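Local coordinates for bifunctional protein PutA (Bdellovibrio bacteriovorus, PDB 5UR2) that probably oxidises proline to glutamate in two steps, using a flavin-dependent proline dehydrogenase and an NAD-dependent L-glutamate gamma-semialdehyde dehydrogenase in one chain, at residues B[48-60]-B[65-77]. Numbering follows the deposited sequence.
Sequences KFKTNMFRFVDVL and SGDEVARHLKEYF
F56 and Y76 interlock between two antiparallel helices of a hairpin, 48-59 and 66-76. Their axes come within 10.4 Å at 165°. The packing is knobs-into-holes in both directions: F56 enters a hole of V69, H72, L73 and Y76, and Y76 enters one of N52, R55, F56 and V59.

CG of F56 lies anti to its backbone N (chi1 -180°), sending the ring to helix 66-76. There Y76 CD2 meets the ring edge, 3.7 Å from F56 CD1. L73 CD1 makes a CH-pi contact over one face, 3.8 Å from the ring centroid. F77 CE2 comes over the same face of F56, the two rings oblique; F56, Y76 and F77 form an aromatic cluster. The M53 chain bends at chi2 and chi3, bringing its CE to 3.5 Å from F77 CZ; SD lies obliquely beside the same ring, a Met-aromatic contact.

Aliphatic carbons pack round these rings: R55 CB lies 3.6 Å from Y76 CE1, V59 CG1 also touches Y76, and N52 CB touches F77 CE1. L60 CD1 touches V69 CG1 at 3.9 Å near the turn.

N52 ND2 comes to 3.2 Å from Y76 O at too poor an angle for a hydrogen bond, and none links the two helices. The polar bonds lie within helix 66-76 or lead outward. S65 is its N-cap. R71 grips the E68 carboxylate side-on through NE and NH2, and NH1 reaches E75. H72 ND1 donates to E68 O at 2.8 Å; its NE2 bonds to D758. Y76 OH and R55 NH2 bond to R976 and T974 O of the second subunit.

Apolar and aromatic packing thus holds this hairpin of the N-terminal PutA domain, and its polar groups tie it to the aldehyde dehydrogenase region and the other subunit.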
loop_
_atom_site.group_PDB
_atom_site.type_symbol
_atom_site.label_atom_id
_atom_site.label_comp_id
_atom_site.label_asym_id
_atom_site.label_seq_id
_atom_site.Cartn_x
_atom_site.Cartn_y
_atom_site.Cartn_z
ATOM N N LYS B 48 -5.546 1.195 -31.737
ATOM C CA LYS B 48 -4.704 0.011 -31.592
ATOM C C LYS B 48 -4.195 -0.453 -32.950
ATOM O O LYS B 48 -3.032 -0.854 -33.083
ATOM C CB LYS B 48 -5.464 -1.114 -30.881
ATOM N N PHE B 49 -5.045 -0.399 -33.972
ATOM C CA PHE B 49 -4.572 -0.721 -35.312
ATOM C C PHE B 49 -3.541 0.296 -35.798
ATOM O O PHE B 49 -2.544 -0.077 -36.430
ATOM C CB PHE B 49 -5.748 -0.800 -36.283
ATOM C CG PHE B 49 -5.335 -1.082 -37.683
ATOM C CD1 PHE B 49 -5.135 -2.383 -38.108
ATOM C CD2 PHE B 49 -5.121 -0.040 -38.575
ATOM C CE1 PHE B 49 -4.730 -2.648 -39.399
ATOM C CE2 PHE B 49 -4.718 -0.293 -39.866
ATOM C CZ PHE B 49 -4.522 -1.598 -40.283
ATOM N N LYS B 50 -3.766 1.582 -35.516
ATOM C CA LYS B 50 -2.814 2.607 -35.930
ATOM C C LYS B 50 -1.429 2.315 -35.365
ATOM O O LYS B 50 -0.429 2.344 -36.091
ATOM C CB LYS B 50 -3.299 3.986 -35.476
ATOM C CG LYS B 50 -2.297 5.108 -35.751
ATOM C CD LYS B 50 -2.846 6.477 -35.340
ATOM C CE LYS B 50 -1.809 7.570 -35.514
ATOM N NZ LYS B 50 -2.325 8.917 -35.144
ATOM N N THR B 51 -1.365 1.998 -34.067
ATOM C CA THR B 51 -0.096 1.680 -33.425
ATOM C C THR B 51 0.553 0.463 -34.069
ATOM O O THR B 51 1.734 0.494 -34.433
ATOM C CB THR B 51 -0.322 1.429 -31.935
ATOM O OG1 THR B 51 -0.683 2.652 -31.283
ATOM C CG2 THR B 51 0.937 0.808 -31.276
ATOM N N ASN B 52 -0.208 -0.623 -34.228
ATOM C CA ASN B 52 0.378 -1.850 -34.753
ATOM C C ASN B 52 0.777 -1.710 -36.219
ATOM O O ASN B 52 1.824 -2.223 -36.630
ATOM C CB ASN B 52 -0.590 -3.018 -34.568
ATOM C CG ASN B 52 -0.766 -3.400 -33.111
ATOM O OD1 ASN B 52 0.073 -3.084 -32.265
ATOM N ND2 ASN B 52 -1.857 -4.092 -32.810
ATOM N N MET B 53 -0.038 -1.033 -37.029
ATOM C CA MET B 53 0.307 -0.928 -38.444
ATOM C C MET B 53 1.545 -0.062 -38.636
ATOM O O MET B 53 2.410 -0.387 -39.460
ATOM C CB MET B 53 -0.882 -0.415 -39.261
ATOM C CG MET B 53 -0.586 -0.259 -40.765
ATOM S SD MET B 53 -0.039 -1.763 -41.644
ATOM C CE MET B 53 -1.475 -2.818 -41.466
ATOM N N PHE B 54 1.654 1.042 -37.888
ATOM C CA PHE B 54 2.820 1.911 -38.044
ATOM C C PHE B 54 4.094 1.251 -37.512
ATOM O O PHE B 54 5.175 1.438 -38.083
ATOM C CB PHE B 54 2.602 3.251 -37.332
ATOM C CG PHE B 54 1.555 4.138 -37.969
ATOM C CD1 PHE B 54 0.757 3.688 -39.011
ATOM C CD2 PHE B 54 1.397 5.448 -37.535
ATOM C CE1 PHE B 54 -0.202 4.516 -39.585
ATOM C CE2 PHE B 54 0.444 6.286 -38.113
ATOM C CZ PHE B 54 -0.353 5.824 -39.132
ATOM N N ARG B 55 3.993 0.486 -36.419
ATOM C CA ARG B 55 5.149 -0.242 -35.908
ATOM C C ARG B 55 5.567 -1.345 -36.865
ATOM O O ARG B 55 6.766 -1.561 -37.096
ATOM C CB ARG B 55 4.832 -0.839 -34.539
ATOM C CG ARG B 55 4.752 0.195 -33.431
ATOM C CD ARG B 55 4.471 -0.445 -32.086
ATOM N NE ARG B 55 4.655 0.521 -31.005
ATOM C CZ ARG B 55 4.382 0.267 -29.734
ATOM N NH1 ARG B 55 3.910 -0.924 -29.395
ATOM N NH2 ARG B 55 4.569 1.201 -28.809
ATOM N N PHE B 56 4.594 -2.055 -37.430
ATOM C CA PHE B 56 4.921 -3.087 -38.403
ATOM C C PHE B 56 5.654 -2.482 -39.591
ATOM O O PHE B 56 6.706 -2.978 -40.007
ATOM C CB PHE B 56 3.658 -3.791 -38.887
ATOM C CG PHE B 56 3.936 -4.868 -39.882
ATOM C CD1 PHE B 56 4.309 -6.129 -39.453
ATOM C CD2 PHE B 56 3.893 -4.612 -41.244
ATOM C CE1 PHE B 56 4.588 -7.130 -40.360
ATOM C CE2 PHE B 56 4.181 -5.606 -42.156
ATOM C CZ PHE B 56 4.530 -6.868 -41.716
ATOM N N VAL B 57 5.127 -1.381 -40.126
ATOM C CA VAL B 57 5.790 -0.721 -41.245
ATOM C C VAL B 57 7.201 -0.324 -40.851
ATOM O O VAL B 57 8.143 -0.465 -41.641
ATOM C CB VAL B 57 4.956 0.485 -41.719
ATOM C CG1 VAL B 57 5.726 1.324 -42.732
ATOM C CG2 VAL B 57 3.663 -0.004 -42.327
ATOM N N ASP B 58 7.370 0.158 -39.615
ATOM C CA ASP B 58 8.679 0.592 -39.126
ATOM C C ASP B 58 9.707 -0.535 -39.177
ATOM O O ASP B 58 10.838 -0.342 -39.640
ATOM C CB ASP B 58 8.544 1.109 -37.691
ATOM C CG ASP B 58 9.881 1.519 -37.079
ATOM O OD1 ASP B 58 10.607 2.283 -37.743
ATOM O OD2 ASP B 58 10.194 1.094 -35.938
ATOM N N VAL B 59 9.330 -1.725 -38.704
ATOM C CA VAL B 59 10.312 -2.800 -38.554
ATOM C C VAL B 59 10.546 -3.568 -39.855
ATOM O O VAL B 59 11.614 -4.173 -40.020
ATOM C CB VAL B 59 9.889 -3.764 -37.426
ATOM C CG1 VAL B 59 8.621 -4.506 -37.797
ATOM C CG2 VAL B 59 11.022 -4.735 -37.065
ATOM N N LEU B 60 9.599 -3.518 -40.798
ATOM C CA LEU B 60 9.646 -4.373 -41.986
ATOM C C LEU B 60 10.986 -4.388 -42.719
ATOM O O LEU B 60 11.480 -5.488 -43.021
ATOM C CB LEU B 60 8.515 -3.985 -42.949
ATOM C CG LEU B 60 8.426 -4.899 -44.171
ATOM C CD1 LEU B 60 8.159 -6.360 -43.770
ATOM C CD2 LEU B 60 7.372 -4.399 -45.139
ATOM N N SER B 65 13.977 -12.399 -43.918
ATOM C CA SER B 65 13.525 -13.726 -44.334
ATOM C C SER B 65 12.008 -13.720 -44.387
ATOM O O SER B 65 11.351 -12.991 -43.641
ATOM C CB SER B 65 14.005 -14.859 -43.410
ATOM O OG SER B 65 13.018 -15.222 -42.452
ATOM N N GLY B 66 11.463 -14.525 -45.296
ATOM C CA GLY B 66 10.019 -14.566 -45.456
ATOM C C GLY B 66 9.301 -15.100 -44.234
ATOM O O GLY B 66 8.236 -14.600 -43.857
ATOM N N ASP B 67 9.867 -16.130 -43.603
ATOM C CA ASP B 67 9.245 -16.689 -42.408
ATOM C C ASP B 67 9.155 -15.653 -41.293
ATOM O O ASP B 67 8.161 -15.610 -40.559
ATOM C CB ASP B 67 10.012 -17.928 -41.954
ATOM C CG ASP B 67 9.787 -19.118 -42.875
ATOM O OD1 ASP B 67 8.661 -19.268 -43.401
ATOM O OD2 ASP B 67 10.734 -19.904 -43.073
ATOM N N GLU B 68 10.174 -14.798 -41.162
ATOM C CA GLU B 68 10.165 -13.788 -40.104
ATOM C C GLU B 68 9.146 -12.681 -40.379
ATOM O O GLU B 68 8.559 -12.138 -39.436
ATOM C CB GLU B 68 11.566 -13.186 -39.935
ATOM C CG GLU B 68 12.587 -14.088 -39.259
ATOM C CD GLU B 68 12.307 -14.280 -37.777
ATOM O OE1 GLU B 68 12.882 -13.529 -36.957
ATOM O OE2 GLU B 68 11.502 -15.173 -37.433
ATOM N N VAL B 69 8.902 -12.348 -41.651
ATOM C CA VAL B 69 7.859 -11.373 -41.965
ATOM C C VAL B 69 6.499 -11.921 -41.545
ATOM O O VAL B 69 5.686 -11.212 -40.938
ATOM C CB VAL B 69 7.894 -11.002 -43.464
ATOM C CG1 VAL B 69 6.772 -10.040 -43.812
ATOM C CG2 VAL B 69 9.247 -10.409 -43.856
ATOM N N ALA B 70 6.241 -13.201 -41.842
ATOM C CA ALA B 70 4.980 -13.818 -41.441
ATOM C C ALA B 70 4.841 -13.878 -39.928
ATOM O O ALA B 70 3.750 -13.649 -39.386
ATOM C CB ALA B 70 4.870 -15.226 -42.034
ATOM N N ARG B 71 5.936 -14.176 -39.222
ATOM C CA ARG B 71 5.892 -14.180 -37.762
ATOM C C ARG B 71 5.543 -12.795 -37.215
ATOM O O ARG B 71 4.672 -12.660 -36.347
ATOM C CB ARG B 71 7.228 -14.666 -37.189
ATOM C CG ARG B 71 7.225 -14.705 -35.661
ATOM C CD ARG B 71 8.502 -15.285 -35.050
ATOM N NE ARG B 71 9.706 -14.478 -35.259
ATOM C CZ ARG B 71 10.085 -13.458 -34.485
ATOM N NH1 ARG B 71 9.346 -13.077 -33.449
ATOM N NH2 ARG B 71 11.207 -12.811 -34.751
ATOM N N HIS B 72 6.202 -11.747 -37.721
ATOM C CA HIS B 72 5.889 -10.403 -37.236
ATOM C C HIS B 72 4.450 -10.031 -37.556
ATOM O O HIS B 72 3.766 -9.395 -36.744
ATOM C CB HIS B 72 6.849 -9.369 -37.833
ATOM C CG HIS B 72 8.191 -9.340 -37.172
ATOM N ND1 HIS B 72 9.172 -10.267 -37.440
ATOM C CD2 HIS B 72 8.711 -8.501 -36.245
ATOM C CE1 HIS B 72 10.245 -9.990 -36.724
ATOM N NE2 HIS B 72 9.991 -8.923 -35.990
ATOM N N LEU B 73 3.973 -10.433 -38.736
ATOM C CA LEU B 73 2.600 -10.136 -39.122
ATOM C C LEU B 73 1.612 -10.748 -38.134
ATOM O O LEU B 73 0.728 -10.054 -37.614
ATOM C CB LEU B 73 2.354 -10.640 -40.544
ATOM C CG LEU B 73 1.238 -9.963 -41.335
ATOM C CD1 LEU B 73 1.504 -8.487 -41.444
ATOM C CD2 LEU B 73 1.136 -10.579 -42.715
ATOM N N LYS B 74 1.775 -12.044 -37.836
ATOM C CA LYS B 74 0.885 -12.707 -36.888
ATOM C C LYS B 74 0.932 -12.025 -35.526
ATOM O O LYS B 74 -0.108 -11.808 -34.893
ATOM C CB LYS B 74 1.255 -14.189 -36.769
ATOM N N GLU B 75 2.133 -11.655 -35.068
ATOM C CA GLU B 75 2.267 -11.057 -33.742
ATOM C C GLU B 75 1.650 -9.668 -33.685
ATOM O O GLU B 75 1.058 -9.289 -32.666
ATOM C CB GLU B 75 3.736 -10.992 -33.338
ATOM C CG GLU B 75 4.397 -12.352 -33.205
ATOM C CD GLU B 75 5.852 -12.222 -32.822
ATOM O OE1 GLU B 75 6.225 -11.157 -32.277
ATOM O OE2 GLU B 75 6.623 -13.169 -33.074
ATOM N N TYR B 76 1.790 -8.883 -34.755
ATOM C CA TYR B 76 1.244 -7.529 -34.726
ATOM C C TYR B 76 -0.261 -7.516 -34.967
ATOM O O TYR B 76 -0.948 -6.610 -34.479
ATOM C CB TYR B 76 1.946 -6.638 -35.757
ATOM C CG TYR B 76 3.241 -5.993 -35.280
ATOM C CD1 TYR B 76 3.221 -4.944 -34.375
ATOM C CD2 TYR B 76 4.475 -6.424 -35.747
ATOM C CE1 TYR B 76 4.401 -4.344 -33.932
ATOM C CE2 TYR B 76 5.662 -5.827 -35.314
ATOM C CZ TYR B 76 5.613 -4.788 -34.406
ATOM O OH TYR B 76 6.767 -4.181 -33.970
ATOM N N PHE B 77 -0.784 -8.498 -35.703
ATOM C CA PHE B 77 -2.221 -8.599 -35.979
ATOM C C PHE B 77 -2.771 -10.000 -35.694
ATOM O O PHE B 77 -3.470 -10.227 -34.703
ATOM C CB PHE B 77 -2.496 -8.224 -37.431
ATOM C CG PHE B 77 -1.728 -7.011 -37.902
ATOM C CD1 PHE B 77 -2.168 -5.726 -37.602
ATOM C CD2 PHE B 77 -0.561 -7.159 -38.643
ATOM C CE1 PHE B 77 -1.459 -4.612 -38.038
ATOM C CE2 PHE B 77 0.147 -6.058 -39.074
ATOM C CZ PHE B 77 -0.303 -4.778 -38.768
#